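Long-range contacts in putative vitamin-B12 independent methionine synthase family protein (Listeria monocytogenes, PDB 1YPX), which is thought to belong to the cobalamin-independent methionine synthases, zinc-binding enzymes that transfer a methyl group from a methyltetrahydrofolate to homocysteine: residues 4-9 with 233-238; 294-299 with 326-331. All blocks are in the same frame, centred on the assembly; numbering follows the deposited sequence.

Overall arrangement
The chain begins with an irregular segment, and contact 1 forms when strand 233-238, in the middle of the parallel sheet, returns to residues 4-9, closing a loop of more than 220 residues that contains the first three strands of that sheet. Contact 2 opens only after this loop has closed: strand 293-299 and strand 328-332 pair across a short connection containing helix 310-322. The two contacts therefore follow one another in series, neither crossing nor nesting. The centres of contact 1 and contact 2 nonetheless lie about 9 Å apart. Residues 4-9 of contact 1 also touch strand 328-332 of contact 2, Pro-6 O accepting a probable hydrogen bond from Arg-329 NE and Tyr-8 O one from Leu-330 N.

Contact 1: 4-9 with 233-238; sequences VAPFYA and VITMHI
Val-233 lays its two methyl groups against the backbone and side chain of Ala-5. Val-233 CG1 lies 3.5 Å from Ala-5 CB, and Val-233 CG2 lies 3.5 Å from Ala-5 CA. With CG1 anti to the backbone N (chi1 -180°), the fork of Val-233 straddles the alanine, and Val-233 CG2 also comes within a loose 4.4 Å of Val-4 CG2. Pro-6 adds its ring: Pro-6 CD sits 4.0 Å from Val-233 CG1 and 3.8 Å from Thr-235 CG2, the threonine methyl passing the ring in the reverse direction. Val-233 and Thr-235 alternate with Ile-234 along a central strand of the TIM-barrel-like parallel sheet, and they face the N-terminal segment while Ile-234 faces away from it. No hydrogen bond joins the two segments; the side chains meet through carbon atoms. The hydroxyl of Thr-235 is hydrogen-bonded to Gln-185 on the adjoining strand 183-188, while its methyl meets the proline. Tyr-183, Phe-270 and Val-295 from three other strands also touch Pro-6, placing its ring among side chains on the inner side of the curved sheet.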
loop_
_atom_site.group_PDB
_atom_site.type_symbol
_atom_site.label_atom_id
_atom_site.label_comp_id
_atom_site.label_asym_id
_atom_site.label_seq_id
_atom_site.Cartn_x
_atom_site.Cartn_y
_atom_site.Cartn_z
ATOM N N VAL A 4 1.852 8.740 -14.664
ATOM C CA VAL A 4 3.048 8.833 -13.859
ATOM C C VAL A 4 2.823 8.218 -12.470
ATOM O O VAL A 4 3.301 7.117 -12.183
ATOM C CB VAL A 4 3.497 10.317 -13.760
ATOM C CG1 VAL A 4 2.292 11.207 -13.522
ATOM C CG2 VAL A 4 4.519 10.490 -12.643
ATOM N N ALA A 5 2.090 8.923 -11.616
ATOM C CA ALA A 5 1.801 8.444 -10.265
ATOM C C ALA A 5 0.883 7.224 -10.397
ATOM O O ALA A 5 1.115 6.383 -11.272
ATOM C CB ALA A 5 1.148 9.564 -9.477
ATOM N N PRO A 6 -0.148 7.083 -9.538
ATOM C CA PRO A 6 -0.952 5.882 -9.781
ATOM C C PRO A 6 -1.624 6.017 -11.148
ATOM O O PRO A 6 -2.089 7.097 -11.495
ATOM C CB PRO A 6 -1.946 5.899 -8.623
ATOM C CG PRO A 6 -2.098 7.346 -8.345
ATOM C CD PRO A 6 -0.681 7.822 -8.381
ATOM N N PHE A 7 -1.654 4.933 -11.920
ATOM C CA PHE A 7 -2.251 4.950 -13.258
ATOM C C PHE A 7 -3.751 4.721 -13.233
ATOM O O PHE A 7 -4.287 4.148 -12.282
ATOM C CB PHE A 7 -1.607 3.878 -14.144
ATOM C CG PHE A 7 -0.142 3.715 -13.911
ATOM C CD1 PHE A 7 0.325 2.764 -13.012
ATOM C CD2 PHE A 7 0.770 4.570 -14.524
ATOM C CE1 PHE A 7 1.675 2.672 -12.720
ATOM C CE2 PHE A 7 2.129 4.491 -14.240
ATOM C CZ PHE A 7 2.584 3.544 -13.337
ATOM N N TYR A 8 -4.425 5.151 -14.299
ATOM C CA TYR A 8 -5.870 4.983 -14.404
ATOM C C TYR A 8 -6.281 3.565 -14.038
ATOM O O TYR A 8 -7.321 3.367 -13.418
ATOM C CB TYR A 8 -6.336 5.321 -15.815
ATOM C CG TYR A 8 -5.998 6.731 -16.234
ATOM C CD1 TYR A 8 -6.464 7.825 -15.516
ATOM C CD2 TYR A 8 -5.222 6.970 -17.357
ATOM C CE1 TYR A 8 -6.162 9.124 -15.915
ATOM C CE2 TYR A 8 -4.913 8.258 -17.762
ATOM C CZ TYR A 8 -5.385 9.326 -17.042
ATOM O OH TYR A 8 -5.089 10.594 -17.463
ATOM N N ALA A 9 -5.479 2.585 -14.446
ATOM C CA ALA A 9 -5.733 1.186 -14.106
ATOM C C ALA A 9 -4.543 0.794 -13.244
ATOM O O ALA A 9 -3.450 0.529 -13.749
ATOM C CB ALA A 9 -5.792 0.318 -15.347
ATOM N N VAL A 233 6.833 8.616 -6.395
ATOM C CA VAL A 233 5.414 8.720 -6.059
ATOM C C VAL A 233 5.156 7.930 -4.770
ATOM O O VAL A 233 5.642 6.811 -4.596
ATOM C CB VAL A 233 4.534 8.160 -7.224
ATOM C CG1 VAL A 233 3.052 8.267 -6.879
ATOM C CG2 VAL A 233 4.824 8.911 -8.515
ATOM N N ILE A 234 4.418 8.527 -3.845
ATOM C CA ILE A 234 4.101 7.833 -2.613
ATOM C C ILE A 234 2.606 7.823 -2.394
ATOM O O ILE A 234 2.016 8.814 -1.976
ATOM C CB ILE A 234 4.796 8.455 -1.399
ATOM C CG1 ILE A 234 6.316 8.206 -1.514
ATOM C CG2 ILE A 234 4.207 7.857 -0.106
ATOM C CD1 ILE A 234 7.144 8.513 -0.251
ATOM N N THR A 235 1.991 6.693 -2.704
ATOM C CA THR A 235 0.561 6.543 -2.550
ATOM C C THR A 235 0.252 5.905 -1.214
ATOM O O THR A 235 1.103 5.246 -0.598
ATOM C CB THR A 235 -0.033 5.639 -3.652
ATOM O OG1 THR A 235 0.649 4.366 -3.666
ATOM C CG2 THR A 235 0.072 6.322 -5.004
HETATM N N MSE A 236 -0.986 6.081 -0.781
HETATM C CA MSE A 236 -1.414 5.526 0.487
HETATM C C MSE A 236 -2.654 4.674 0.362
HETATM O O MSE A 236 -3.665 5.124 -0.153
HETATM C CB MSE A 236 -1.700 6.655 1.469
HETATM C CG MSE A 236 -2.062 6.183 2.861
HETATM SE SE MSE A 236 -1.098 7.176 4.221
HETATM C CE MSE A 236 -2.608 7.905 5.214
ATOM N N HIS A 237 -2.577 3.436 0.823
ATOM C CA HIS A 237 -3.750 2.580 0.799
ATOM C C HIS A 237 -4.405 2.617 2.188
ATOM O O HIS A 237 -3.840 2.095 3.155
ATOM C CB HIS A 237 -3.375 1.143 0.422
ATOM C CG HIS A 237 -4.518 0.177 0.503
ATOM N ND1 HIS A 237 -5.772 0.449 -0.012
ATOM C CD2 HIS A 237 -4.599 -1.061 1.046
ATOM C CE1 HIS A 237 -6.573 -0.577 0.214
ATOM N NE2 HIS A 237 -5.885 -1.507 0.855
ATOM N N ILE A 238 -5.571 3.275 2.272
ATOM C CA ILE A 238 -6.364 3.383 3.514
ATOM C C ILE A 238 -7.291 2.180 3.494
ATOM O O ILE A 238 -8.369 2.237 2.906
ATOM C CB ILE A 238 -7.300 4.630 3.548
ATOM C CG1 ILE A 238 -6.526 5.912 3.227
ATOM C CG2 ILE A 238 -7.938 4.758 4.934
ATOM C CD1 ILE A 238 -5.465 6.255 4.244
#

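Contact 2: 294-299 with 326-331; sequences IVLGLI and SQLRLS
In Ile-294 a chi1 of 76° sets CG1 between the backbone N and the carbonyl carbon, and Leu-328, with CG beside its own backbone N (chi1 -66°), runs alongside it in the same direction. Ile-294 CG1 and Leu-328 CD2 meet on the face that also carries Leu-296 and Leu-330. On the other face Val-295 CG1, anti to the backbone N (chi1 -174°), rests 3.5 Å from both CB and OG of Ser-331, while Val-295 CG2 meets CB of Arg-329, whose chain it crosses at about a right angle. The backbones pair as neighbouring parallel strands of the TIM-barrel-like sheet, joined through helix 310-322 in a beta-alpha-beta unit. Arg-329 uses both its backbone N and its O on strand 294-299: Arg-329 N donates to Ile-294 O at 3.3 Å, and Arg-329 O receives Leu-296 N at 2.6 Å. Bonds are weak at both ends of the pairing, Ile-294 N to Gln-327 O at the start and, beyond an inverse gamma turn centred on Gly-297, Ile-299 N to Ser-331 O. There Leu-330 CD1 packs 3.7 Å from Ile-299 CD1. The arginine chain bends at chi2, and Arg-329 NH1 donates to Ser-326 O at 2.9 Å, in the guanidinium plane. Arg-329 NH1 also donates to Leu-328 O, tilted from that plane.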
loop_
_atom_site.group_PDB
_atom_site.type_symbol
_atom_site.label_atom_id
_atom_site.label_comp_id
_atom_site.label_asym_id
_atom_site.label_seq_id
_atom_site.Cartn_x
_atom_site.Cartn_y
_atom_site.Cartn_z
ATOM N N ILE A 294 -6.898 10.356 -6.417
ATOM C CA ILE A 294 -7.435 9.330 -5.526
ATOM C C ILE A 294 -7.977 8.135 -6.318
ATOM O O ILE A 294 -8.897 8.250 -7.128
ATOM C CB ILE A 294 -8.563 9.893 -4.584
ATOM C CG1 ILE A 294 -9.854 10.070 -5.349
ATOM C CG2 ILE A 294 -8.160 11.219 -3.958
ATOM C CD1 ILE A 294 -10.820 8.982 -5.034
ATOM N N VAL A 295 -7.375 6.982 -6.099
ATOM C CA VAL A 295 -7.804 5.783 -6.781
ATOM C C VAL A 295 -9.068 5.272 -6.108
ATOM O O VAL A 295 -9.146 5.215 -4.877
ATOM C CB VAL A 295 -6.693 4.732 -6.712
ATOM C CG1 VAL A 295 -7.050 3.511 -7.550
ATOM C CG2 VAL A 295 -5.392 5.369 -7.171
ATOM N N LEU A 296 -10.056 4.922 -6.931
ATOM C CA LEU A 296 -11.355 4.415 -6.479
ATOM C C LEU A 296 -11.388 2.891 -6.619
ATOM O O LEU A 296 -11.365 2.362 -7.733
ATOM C CB LEU A 296 -12.479 5.034 -7.335
ATOM C CG LEU A 296 -12.641 6.565 -7.353
ATOM C CD1 LEU A 296 -13.457 6.991 -8.570
ATOM C CD2 LEU A 296 -13.313 7.026 -6.070
ATOM N N GLY A 297 -11.439 2.186 -5.494
ATOM C CA GLY A 297 -11.461 0.736 -5.536
ATOM C C GLY A 297 -12.874 0.233 -5.684
ATOM O O GLY A 297 -13.476 -0.245 -4.719
ATOM N N LEU A 298 -13.406 0.338 -6.899
ATOM C CA LEU A 298 -14.777 -0.079 -7.185
ATOM C C LEU A 298 -14.919 -1.516 -7.667
ATOM O O LEU A 298 -16.036 -1.975 -7.891
ATOM C CB LEU A 298 -15.389 0.855 -8.228
ATOM C CG LEU A 298 -15.131 2.343 -7.991
ATOM C CD1 LEU A 298 -15.856 3.171 -9.049
ATOM C CD2 LEU A 298 -15.601 2.720 -6.601
ATOM N N ILE A 299 -13.806 -2.223 -7.839
ATOM C CA ILE A 299 -13.867 -3.612 -8.310
ATOM C C ILE A 299 -13.697 -4.609 -7.158
ATOM O O ILE A 299 -12.627 -4.684 -6.552
ATOM C CB ILE A 299 -12.784 -3.897 -9.414
ATOM C CG1 ILE A 299 -13.216 -3.331 -10.781
ATOM C CG2 ILE A 299 -12.604 -5.400 -9.604
ATOM C CD1 ILE A 299 -13.522 -1.845 -10.812
ATOM N N SER A 326 -10.010 14.091 -14.325
ATOM C CA SER A 326 -8.602 14.200 -14.702
ATOM C C SER A 326 -7.676 13.648 -13.614
ATOM O O SER A 326 -6.563 13.194 -13.897
ATOM C CB SER A 326 -8.239 15.669 -14.974
ATOM O OG SER A 326 -8.508 16.481 -13.837
ATOM N N GLN A 327 -8.140 13.682 -12.371
ATOM C CA GLN A 327 -7.331 13.202 -11.270
ATOM C C GLN A 327 -7.943 12.054 -10.491
ATOM O O GLN A 327 -7.805 11.986 -9.279
ATOM C CB GLN A 327 -6.988 14.360 -10.326
ATOM C CG GLN A 327 -8.145 15.315 -10.060
ATOM C CD GLN A 327 -7.758 16.451 -9.138
ATOM O OE1 GLN A 327 -7.376 16.226 -7.989
ATOM N NE2 GLN A 327 -7.851 17.677 -9.635
ATOM N N LEU A 328 -8.619 11.147 -11.181
ATOM C CA LEU A 328 -9.203 9.999 -10.504
ATOM C C LEU A 328 -8.667 8.729 -11.158
ATOM O O LEU A 328 -8.338 8.710 -12.352
ATOM C CB LEU A 328 -10.742 10.052 -10.566
ATOM C CG LEU A 328 -11.465 11.183 -9.807
ATOM C CD1 LEU A 328 -12.978 11.065 -9.976
ATOM C CD2 LEU A 328 -11.108 11.121 -8.328
ATOM N N ARG A 329 -8.546 7.678 -10.356
ATOM C CA ARG A 329 -8.042 6.393 -10.835
ATOM C C ARG A 329 -8.961 5.274 -10.381
ATOM O O ARG A 329 -9.756 5.457 -9.474
ATOM C CB ARG A 329 -6.619 6.136 -10.321
ATOM C CG ARG A 329 -5.496 6.786 -11.145
ATOM C CD ARG A 329 -5.625 8.278 -11.208
ATOM N NE ARG A 329 -4.561 8.908 -11.989
ATOM C CZ ARG A 329 -4.714 10.039 -12.674
ATOM N NH1 ARG A 329 -5.879 10.664 -12.694
ATOM N NH2 ARG A 329 -3.698 10.562 -13.329
ATOM N N LEU A 330 -8.835 4.124 -11.027
ATOM C CA LEU A 330 -9.645 2.962 -10.746
ATOM C C LEU A 330 -8.759 1.800 -10.305
ATOM O O LEU A 330 -7.555 1.778 -10.580
ATOM C CB LEU A 330 -10.395 2.585 -12.013
ATOM C CG LEU A 330 -11.323 1.375 -11.951
ATOM C CD1 LEU A 330 -12.428 1.649 -10.965
ATOM C CD2 LEU A 330 -11.885 1.090 -13.344
ATOM N N SER A 331 -9.355 0.830 -9.625
ATOM C CA SER A 331 -8.611 -0.329 -9.161
ATOM C C SER A 331 -9.578 -1.185 -8.423
ATOM O O SER A 331 -10.714 -0.791 -8.210
ATOM C CB SER A 331 -7.556 0.075 -8.153
ATOM O OG SER A 331 -8.175 0.289 -6.895
#